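Side-chain contact in conserved hypothetical protein (PDB 2NR4), which is of unknown function but binds flavin mononucleotide, as a flavoprotein: residues K180-E183 against L184-Y188. Numbering follows the deposited sequence.
Sequences KYLE and LIRHY
L184 opens the second turn by reaching back to K180: its backbone N makes a weak hydrogen bond of 3.3 Å to K180 O, and its CG and CD1 lie alongside that same oxygen, CG at 3.8 Å. I185 follows with a shorter hydrogen bond, its N lying 2.9 Å from Y181 O with an N-H...O angle of 153°. Its CG1 turns beside its own backbone N (chi1 -64°), which carries the ethyl arm back along the helix over Y181 O; at the end of that arm CD1 just meets L182 CD2, 4.4 Å away, a loose apolar touch. The same side chain packs on M204 and Y208 of helix 198-210, Y208 also touching R186, while L182 reaches Y173 of helix 158-176.

R186 and L182 lie alongside each other, running in the same direction. A bend at chi2 (-62°) folds the arginine back toward the first turn, bringing NH2 to 3.5 Å from L182 CD1, and one face of the guanidinium looks toward L182 C, which sits off-centre, near the rim. The L182 oxygen is too close to the arginine in the model for its polar contacts to be trusted.

At H187 the backbone N hydrogen-bonds to E183 O over 3.3 Å, with the imidazole turned off from the first turn. Y188, hydrogen-bonded through its N to L184 O, packs against A162 and E165 and meets Y188 of the second subunit. The i to i+4 spacing of these backbone bonds is that of an ordinary alpha-helix, here helix 179-195, which packs against helices 158-176 and 198-210 in the helical part of the chain, beside the FMN-binding barrel.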
# COMPACT_ATOMS: atom_id res chain seq x y z
N LYS A 180 0.21 25.45 5.24
CA LYS A 180 -0.11 24.21 5.97
C LYS A 180 0.25 22.97 5.14
O LYS A 180 0.70 21.96 5.68
CB LYS A 180 -1.61 24.21 6.24
CG LYS A 180 -2.21 23.01 6.97
CD LYS A 180 -3.73 22.98 6.78
CE LYS A 180 -4.39 24.38 6.92
NZ LYS A 180 -4.67 24.79 8.34
N TYR A 181 0.04 23.08 3.83
CA TYR A 181 0.21 21.96 2.91
C TYR A 181 1.67 21.71 2.51
O TYR A 181 2.08 20.56 2.37
CB TYR A 181 -0.71 22.14 1.69
CG TYR A 181 -2.18 21.98 2.04
CD1 TYR A 181 -2.70 20.75 2.44
CD2 TYR A 181 -3.06 23.08 1.99
CE1 TYR A 181 -4.06 20.59 2.78
CE2 TYR A 181 -4.41 22.94 2.33
CZ TYR A 181 -4.91 21.70 2.71
OH TYR A 181 -6.25 21.57 3.02
N LEU A 182 2.46 22.78 2.35
CA LEU A 182 3.88 22.66 2.02
C LEU A 182 4.63 22.02 3.16
O LEU A 182 5.59 21.30 2.92
CB LEU A 182 4.51 24.01 1.68
CG LEU A 182 4.11 24.78 0.43
CD1 LEU A 182 5.21 25.82 0.18
CD2 LEU A 182 3.95 23.87 -0.78
N GLU A 183 4.20 22.32 4.38
CA GLU A 183 4.74 21.75 5.60
C GLU A 183 4.43 20.24 5.70
O GLU A 183 5.27 19.45 6.15
CB GLU A 183 4.14 22.49 6.80
CG GLU A 183 4.74 22.18 8.16
CD GLU A 183 3.80 22.56 9.31
OE1 GLU A 183 2.57 22.42 9.14
OE2 GLU A 183 4.30 23.00 10.38
N LEU A 184 3.22 19.86 5.31
CA LEU A 184 2.86 18.45 5.21
C LEU A 184 3.65 17.73 4.11
O LEU A 184 4.09 16.61 4.31
CB LEU A 184 1.36 18.28 4.99
CG LEU A 184 0.52 18.22 6.27
CD1 LEU A 184 -0.97 18.38 5.95
CD2 LEU A 184 0.79 16.92 7.03
N ILE A 185 3.86 18.39 2.98
CA ILE A 185 4.62 17.78 1.88
C ILE A 185 6.06 17.54 2.32
O ILE A 185 6.64 16.52 1.98
CB ILE A 185 4.52 18.62 0.58
CG1 ILE A 185 3.08 18.63 0.09
CG2 ILE A 185 5.47 18.12 -0.53
CD1 ILE A 185 2.85 19.65 -0.97
N ARG A 186 6.62 18.46 3.11
CA ARG A 186 8.00 18.27 3.59
C ARG A 186 8.13 17.07 4.52
O ARG A 186 9.11 16.34 4.45
CB ARG A 186 8.53 19.54 4.29
CG ARG A 186 8.19 20.82 3.59
CD ARG A 186 8.79 20.90 2.20
NE ARG A 186 8.43 22.16 1.52
CZ ARG A 186 8.57 23.38 2.04
NH1 ARG A 186 9.02 23.54 3.28
NH2 ARG A 186 8.23 24.45 1.32
N HIS A 187 7.14 16.88 5.39
CA HIS A 187 7.08 15.72 6.28
C HIS A 187 6.96 14.45 5.45
O HIS A 187 7.66 13.46 5.71
CB HIS A 187 5.92 15.84 7.29
CG HIS A 187 5.51 14.54 7.93
ND1 HIS A 187 6.22 13.95 8.96
CD2 HIS A 187 4.45 13.72 7.70
CE1 HIS A 187 5.64 12.82 9.31
NE2 HIS A 187 4.56 12.66 8.56
N TYR A 188 6.10 14.45 4.44
CA TYR A 188 6.04 13.24 3.61
C TYR A 188 7.31 13.00 2.78
O TYR A 188 7.71 11.86 2.57
CB TYR A 188 4.77 13.23 2.76
CG TYR A 188 3.57 12.97 3.62
CD1 TYR A 188 3.43 11.76 4.31
CD2 TYR A 188 2.59 13.93 3.76
CE1 TYR A 188 2.32 11.52 5.12
CE2 TYR A 188 1.46 13.70 4.58
CZ TYR A 188 1.35 12.50 5.25
OH TYR A 188 0.25 12.26 6.06